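Local coordinates for pyridoxamine 5'-phosphate oxidase-related, FMN-binding protein (Mycobacterium smegmatis, PDB 6ECI), which binds flavin-adenine dinucleotide and probably sequesters it, which is thought to protect mycobacteria against hypoxic and oxidative stress, at residues N38-E52 with L103-V117. Sequence-based numbering, arbitrary orientation.
Sequences NFVVQNRTVLFRTAE and LLPWTATAKTHWVRV. With FAD (flavin-adenine dinucleotide), chain U.
R49 lies between two tryptophans of 103-117. Its CG sits 3.7 Å from the centroid of the six-membered ring of W114, a CH-pi contact over the face. Further out the chain bends beyond CD and carries the guanidinium over W106, where CZ stands 3.9 Å from the six-membered-ring centroid. That cation-pi contact is not a flat stack, since the planes are 44° apart, and NH2 is the branch over the ring. NH1 donates instead to K111 O, which lies close to the guanidinium plane.

R49 and W114 lie on one face of the antiparallel pair 46-49 and 114-117. F48 and V115 form a hydrogen-bonded pair, F48 N to V115 O and V115 N to F48 O both measuring 2.9 Å, and V115 CB packs over one face of the F48 ring. At the hairpin end, R116 grips Q42 OE1 end-on through NH1 (2.7 Å) and NH2 (2.9 Å); the amide and guanidinium planes are only 21° apart. T45 OG1 takes a second bond from NH1, tilted from that plane, while L47 CD1 covers one guanidinium face. A salt bridge from NE to D94 and a bond from Q42 NE2 to E97 O tie this cluster to helix 92-99.

N38 OD1 receives L104 N at 2.9 Å on a lone pair, and ND2 is held by A20 O. Backbone atoms of 38-52 bond the pyrimidine edge of the flavin: N38 N donates to O4, A51 N to O2, and R49 O accepts from N3 of the FAD at 2.9 Å with a nearly straight N-H...O angle of 171°. W106 also meets F127 of the second subunit edge-to-face, and S79 OG and T123 OG1 of that subunit bond the FAD. Such pairing of backbone groups with the isoalloxazine at a dimer interface is consistent with the split-barrel flavin site of the FDOR family.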
# COMPACT_ATOMS: atom_id res chain seq x y z
N ASN B 38 7.30 -3.52 -7.40
CA ASN B 38 8.17 -2.56 -8.07
C ASN B 38 7.54 -2.19 -9.41
O ASN B 38 7.07 -3.07 -10.14
CB ASN B 38 9.56 -3.17 -8.25
CG ASN B 38 10.50 -2.29 -9.05
OD1 ASN B 38 11.32 -2.78 -9.82
ND2 ASN B 38 10.38 -0.98 -8.88
N PHE B 39 7.50 -0.90 -9.71
CA PHE B 39 6.74 -0.42 -10.86
C PHE B 39 7.45 0.77 -11.50
O PHE B 39 8.27 1.44 -10.87
CB PHE B 39 5.33 -0.00 -10.45
CG PHE B 39 5.26 1.37 -9.82
CD1 PHE B 39 5.56 1.54 -8.48
CD2 PHE B 39 4.90 2.48 -10.57
CE1 PHE B 39 5.51 2.80 -7.89
CE2 PHE B 39 4.85 3.73 -10.00
CZ PHE B 39 5.15 3.89 -8.65
N VAL B 40 7.11 1.01 -12.77
CA VAL B 40 7.38 2.28 -13.43
C VAL B 40 6.13 2.70 -14.20
O VAL B 40 5.27 1.88 -14.52
CB VAL B 40 8.59 2.25 -14.40
CG1 VAL B 40 9.79 1.59 -13.74
CG2 VAL B 40 8.23 1.54 -15.69
N VAL B 41 6.06 3.99 -14.48
CA VAL B 41 4.95 4.58 -15.22
C VAL B 41 5.36 4.72 -16.68
O VAL B 41 6.45 5.24 -16.97
CB VAL B 41 4.55 5.94 -14.63
CG1 VAL B 41 3.45 6.57 -15.45
CG2 VAL B 41 4.12 5.78 -13.19
N GLN B 42 4.51 4.25 -17.59
CA GLN B 42 4.75 4.34 -19.03
C GLN B 42 3.45 4.75 -19.71
O GLN B 42 2.52 3.95 -19.79
CB GLN B 42 5.25 3.02 -19.59
CG GLN B 42 6.72 2.72 -19.35
CD GLN B 42 7.19 1.54 -20.17
OE1 GLN B 42 6.39 0.71 -20.59
NE2 GLN B 42 8.50 1.47 -20.41
N ASN B 43 3.40 5.99 -20.20
CA ASN B 43 2.27 6.50 -20.98
C ASN B 43 0.94 6.29 -20.24
O ASN B 43 0.01 5.65 -20.74
CB ASN B 43 2.23 5.85 -22.37
CG ASN B 43 3.54 5.95 -23.10
OD1 ASN B 43 4.12 4.94 -23.51
ND2 ASN B 43 4.03 7.17 -23.27
N ARG B 44 0.88 6.84 -19.03
CA ARG B 44 -0.31 6.74 -18.19
C ARG B 44 -0.73 5.29 -18.01
O ARG B 44 -1.92 4.95 -18.09
CB ARG B 44 -1.46 7.59 -18.74
CG ARG B 44 -1.02 8.97 -19.20
CD ARG B 44 -2.08 10.03 -18.98
NE ARG B 44 -1.47 11.30 -18.58
CZ ARG B 44 -2.15 12.38 -18.21
NH1 ARG B 44 -3.48 12.37 -18.20
NH2 ARG B 44 -1.50 13.48 -17.87
N THR B 45 0.25 4.41 -17.81
CA THR B 45 0.01 3.04 -17.41
C THR B 45 1.00 2.69 -16.30
O THR B 45 2.06 3.32 -16.18
CB THR B 45 0.15 2.03 -18.56
OG1 THR B 45 1.53 1.88 -18.91
CG2 THR B 45 -0.63 2.48 -19.78
N VAL B 46 0.65 1.70 -15.50
CA VAL B 46 1.47 1.26 -14.37
C VAL B 46 2.06 -0.09 -14.75
O VAL B 46 1.37 -1.12 -14.69
CB VAL B 46 0.67 1.20 -13.07
CG1 VAL B 46 1.56 0.79 -11.91
CG2 VAL B 46 0.00 2.54 -12.79
N LEU B 47 3.33 -0.10 -15.12
CA LEU B 47 4.01 -1.31 -15.57
C LEU B 47 4.72 -1.99 -14.42
O LEU B 47 5.37 -1.34 -13.60
CB LEU B 47 5.02 -0.98 -16.67
CG LEU B 47 5.90 -2.14 -17.12
CD1 LEU B 47 5.08 -3.20 -17.85
CD2 LEU B 47 7.03 -1.64 -18.00
N PHE B 48 4.61 -3.32 -14.36
CA PHE B 48 5.35 -4.10 -13.39
C PHE B 48 5.56 -5.51 -13.94
O PHE B 48 4.92 -5.93 -14.91
CB PHE B 48 4.65 -4.14 -12.03
CG PHE B 48 3.32 -4.83 -12.04
CD1 PHE B 48 2.19 -4.18 -12.51
CD2 PHE B 48 3.19 -6.12 -11.56
CE1 PHE B 48 0.96 -4.81 -12.51
CE2 PHE B 48 1.96 -6.76 -11.55
CZ PHE B 48 0.84 -6.10 -12.03
N ARG B 49 6.48 -6.23 -13.31
CA ARG B 49 6.75 -7.62 -13.63
C ARG B 49 6.16 -8.52 -12.56
O ARG B 49 6.06 -8.15 -11.39
CB ARG B 49 8.25 -7.88 -13.77
CG ARG B 49 8.75 -7.67 -15.19
CD ARG B 49 10.27 -7.69 -15.31
NE ARG B 49 10.95 -8.28 -14.16
CZ ARG B 49 11.26 -9.57 -14.06
NH1 ARG B 49 10.93 -10.41 -15.03
NH2 ARG B 49 11.89 -10.03 -12.98
N THR B 50 5.76 -9.72 -12.97
CA THR B 50 5.09 -10.67 -12.10
C THR B 50 5.90 -11.96 -12.06
O THR B 50 6.49 -12.36 -13.07
CB THR B 50 3.65 -10.92 -12.57
OG1 THR B 50 2.73 -10.52 -11.55
CG2 THR B 50 3.42 -12.37 -12.94
N ALA B 51 5.96 -12.57 -10.88
CA ALA B 51 6.66 -13.83 -10.70
C ALA B 51 5.68 -14.97 -10.94
O ALA B 51 4.54 -14.92 -10.48
CB ALA B 51 7.28 -13.92 -9.31
N GLU B 52 6.13 -15.99 -11.67
CA GLU B 52 5.23 -17.04 -12.11
C GLU B 52 4.90 -18.00 -10.98
O GLU B 52 5.66 -18.15 -10.02
CB GLU B 52 5.83 -17.79 -13.30
CG GLU B 52 5.11 -17.56 -14.64
CD GLU B 52 3.75 -18.27 -14.74
OE1 GLU B 52 3.16 -18.61 -13.69
OE2 GLU B 52 3.31 -18.53 -15.89
N LEU B 103 13.18 -0.51 -14.42
CA LEU B 103 12.73 -1.31 -13.29
C LEU B 103 13.91 -2.00 -12.62
O LEU B 103 14.89 -2.38 -13.26
CB LEU B 103 11.71 -2.37 -13.73
CG LEU B 103 10.26 -1.88 -13.72
CD1 LEU B 103 9.36 -2.69 -14.65
CD2 LEU B 103 9.70 -1.83 -12.31
N LEU B 104 13.79 -2.16 -11.30
CA LEU B 104 14.80 -2.89 -10.55
C LEU B 104 14.91 -4.31 -11.09
O LEU B 104 13.89 -4.96 -11.34
CB LEU B 104 14.43 -2.94 -9.06
CG LEU B 104 14.54 -1.65 -8.23
CD1 LEU B 104 13.97 -1.87 -6.84
CD2 LEU B 104 15.99 -1.18 -8.15
N PRO B 105 16.12 -4.82 -11.31
CA PRO B 105 16.26 -6.21 -11.73
C PRO B 105 16.10 -7.14 -10.55
O PRO B 105 16.44 -6.80 -9.41
CB PRO B 105 17.69 -6.25 -12.28
CG PRO B 105 18.43 -5.26 -11.41
CD PRO B 105 17.43 -4.18 -11.04
N TRP B 106 15.59 -8.34 -10.81
CA TRP B 106 15.65 -9.36 -9.77
C TRP B 106 15.92 -10.74 -10.33
O TRP B 106 15.41 -11.12 -11.39
CB TRP B 106 14.38 -9.39 -8.88
CG TRP B 106 13.05 -9.00 -9.46
CD1 TRP B 106 12.58 -7.73 -9.66
CD2 TRP B 106 11.97 -9.88 -9.81
NE1 TRP B 106 11.30 -7.77 -10.16
CE2 TRP B 106 10.90 -9.08 -10.26
CE3 TRP B 106 11.81 -11.27 -9.82
CZ2 TRP B 106 9.69 -9.62 -10.71
CZ3 TRP B 106 10.61 -11.81 -10.27
CH2 TRP B 106 9.57 -10.98 -10.70
N THR B 107 16.74 -11.49 -9.57
CA THR B 107 17.07 -12.91 -9.65
C THR B 107 17.35 -13.52 -11.02
O THR B 107 17.18 -12.89 -12.07
CB THR B 107 15.99 -13.76 -8.94
OG1 THR B 107 16.15 -15.14 -9.32
CG2 THR B 107 14.56 -13.29 -9.22
N ALA B 108 17.81 -14.78 -10.99
CA ALA B 108 18.26 -15.51 -12.16
C ALA B 108 17.13 -15.98 -13.05
O ALA B 108 17.39 -16.45 -14.17
CB ALA B 108 19.11 -16.71 -11.73
N THR B 109 15.88 -15.90 -12.59
CA THR B 109 14.77 -16.20 -13.49
C THR B 109 14.74 -15.15 -14.59
O THR B 109 14.37 -13.99 -14.35
CB THR B 109 13.43 -16.27 -12.74
OG1 THR B 109 12.36 -16.25 -13.68
CG2 THR B 109 13.26 -15.11 -11.77
N ALA B 110 15.19 -15.52 -15.78
CA ALA B 110 14.95 -14.73 -16.97
C ALA B 110 13.54 -14.91 -17.50
O ALA B 110 13.24 -14.49 -18.63
CB ALA B 110 15.98 -15.07 -18.06
N LYS B 111 12.68 -15.57 -16.72
CA LYS B 111 11.26 -15.63 -17.01
C LYS B 111 10.65 -14.24 -16.86
O LYS B 111 10.84 -13.57 -15.83
CB LYS B 111 10.59 -16.63 -16.07
CG LYS B 111 9.18 -16.31 -15.57
CD LYS B 111 8.15 -16.46 -16.66
CE LYS B 111 8.17 -17.88 -17.18
NZ LYS B 111 7.67 -18.91 -16.28
N THR B 112 9.96 -13.80 -17.89
CA THR B 112 9.35 -12.48 -17.87
C THR B 112 7.84 -12.64 -17.96
O THR B 112 7.33 -13.56 -18.60
CB THR B 112 9.91 -11.60 -18.99
OG1 THR B 112 9.75 -10.21 -18.65
CG2 THR B 112 9.27 -11.89 -20.34
N HIS B 113 7.13 -11.75 -17.26
CA HIS B 113 5.67 -11.69 -17.31
C HIS B 113 5.31 -10.23 -17.04
O HIS B 113 5.09 -9.84 -15.90
CB HIS B 113 5.01 -12.64 -16.31
CG HIS B 113 3.56 -12.85 -16.56
ND1 HIS B 113 2.84 -13.87 -15.98
CD2 HIS B 113 2.68 -12.19 -17.36
CE1 HIS B 113 1.58 -13.82 -16.40
NE2 HIS B 113 1.47 -12.81 -17.24
N TRP B 114 5.26 -9.44 -18.11
CA TRP B 114 4.96 -8.03 -18.00
C TRP B 114 3.46 -7.81 -17.85
O TRP B 114 2.67 -8.39 -18.60
CB TRP B 114 5.47 -7.27 -19.22
CG TRP B 114 6.95 -7.37 -19.44
CD1 TRP B 114 7.60 -8.24 -20.27
CD2 TRP B 114 7.96 -6.57 -18.83
NE1 TRP B 114 8.95 -8.02 -20.21
CE2 TRP B 114 9.20 -7.00 -19.33
CE3 TRP B 114 7.94 -5.52 -17.90
CZ2 TRP B 114 10.41 -6.43 -18.94
CZ3 TRP B 114 9.13 -4.96 -17.51
CH2 TRP B 114 10.35 -5.41 -18.03
N VAL B 115 3.08 -6.98 -16.89
CA VAL B 115 1.69 -6.62 -16.65
C VAL B 115 1.59 -5.11 -16.58
O VAL B 115 2.50 -4.44 -16.06
CB VAL B 115 1.15 -7.27 -15.36
CG1 VAL B 115 -0.35 -7.01 -15.20
CG2 VAL B 115 1.44 -8.76 -15.34
N ARG B 116 0.50 -4.56 -17.10
CA ARG B 116 0.21 -3.13 -17.00
C ARG B 116 -1.15 -2.94 -16.36
O ARG B 116 -2.11 -3.65 -16.68
CB ARG B 116 0.21 -2.45 -18.37
CG ARG B 116 1.57 -2.29 -19.02
CD ARG B 116 1.45 -1.46 -20.29
NE ARG B 116 2.59 -1.63 -21.19
CZ ARG B 116 3.71 -0.92 -21.13
NH1 ARG B 116 3.85 0.03 -20.21
NH2 ARG B 116 4.69 -1.15 -21.99
N VAL B 117 -1.24 -1.96 -15.46
CA VAL B 117 -2.53 -1.53 -14.93
C VAL B 117 -3.04 -0.43 -15.85
O VAL B 117 -2.54 0.70 -15.83
CB VAL B 117 -2.41 -1.04 -13.48
CG1 VAL B 117 -3.76 -0.56 -12.97
CG2 VAL B 117 -1.87 -2.14 -12.59
PA FAD U . 0.96 -16.47 -0.80
O1A FAD U . 1.75 -17.66 -0.41
O2A FAD U . -0.26 -16.74 -1.69
O5B FAD U . 0.50 -15.63 0.46
C5B FAD U . -0.08 -16.26 1.61
C4B FAD U . -0.23 -15.21 2.69
O4B FAD U . 1.06 -14.60 2.93
C3B FAD U . -1.15 -14.05 2.34
O3B FAD U . -2.51 -14.37 2.63
C2B FAD U . -0.62 -12.92 3.23
O2B FAD U . -1.20 -12.91 4.53
C1B FAD U . 0.88 -13.24 3.30
N9A FAD U . 1.68 -12.41 2.41
C8A FAD U . 1.87 -12.58 1.06
N7A FAD U . 2.63 -11.67 0.51
C5A FAD U . 2.96 -10.83 1.57
C6A FAD U . 3.74 -9.66 1.64
N6A FAD U . 4.37 -9.12 0.60
N1A FAD U . 3.87 -9.08 2.85
C2A FAD U . 3.26 -9.62 3.90
N3A FAD U . 2.49 -10.71 3.95
C4A FAD U . 2.38 -11.28 2.74
N1 FAD U . 6.03 -9.69 -6.63
C2 FAD U . 5.98 -9.52 -7.99
O2 FAD U . 5.44 -10.37 -8.72
N3 FAD U . 6.53 -8.39 -8.56
C4 FAD U . 7.16 -7.36 -7.89
O4 FAD U . 7.61 -6.41 -8.51
C4X FAD U . 7.21 -7.55 -6.45
N5 FAD U . 7.79 -6.62 -5.73
C5X FAD U . 7.83 -6.80 -4.36
C6 FAD U . 8.44 -5.82 -3.57
C7 FAD U . 8.51 -5.95 -2.19
C7M FAD U . 9.18 -4.88 -1.37
C8 FAD U . 7.96 -7.09 -1.57
C8M FAD U . 8.02 -7.26 -0.08
C9 FAD U . 7.35 -8.07 -2.35
C9A FAD U . 7.28 -7.93 -3.73
N10 FAD U . 6.67 -8.90 -4.55
C10 FAD U . 6.61 -8.74 -5.91
C1' FAD U . 6.07 -10.10 -3.96
C2' FAD U . 4.54 -10.07 -3.96
O2' FAD U . 4.07 -9.38 -2.80
C3' FAD U . 4.01 -11.50 -3.97
O3' FAD U . 3.19 -11.71 -5.12
C4' FAD U . 3.22 -11.85 -2.72
O4' FAD U . 4.16 -12.05 -1.67
C5' FAD U . 2.31 -13.05 -2.90
O5' FAD U . 3.10 -14.18 -3.30
P FAD U . 2.69 -15.65 -2.90
O1P FAD U . 3.96 -16.45 -2.56
O2P FAD U . 1.82 -16.28 -3.91
O3P FAD U . 1.89 -15.43 -1.55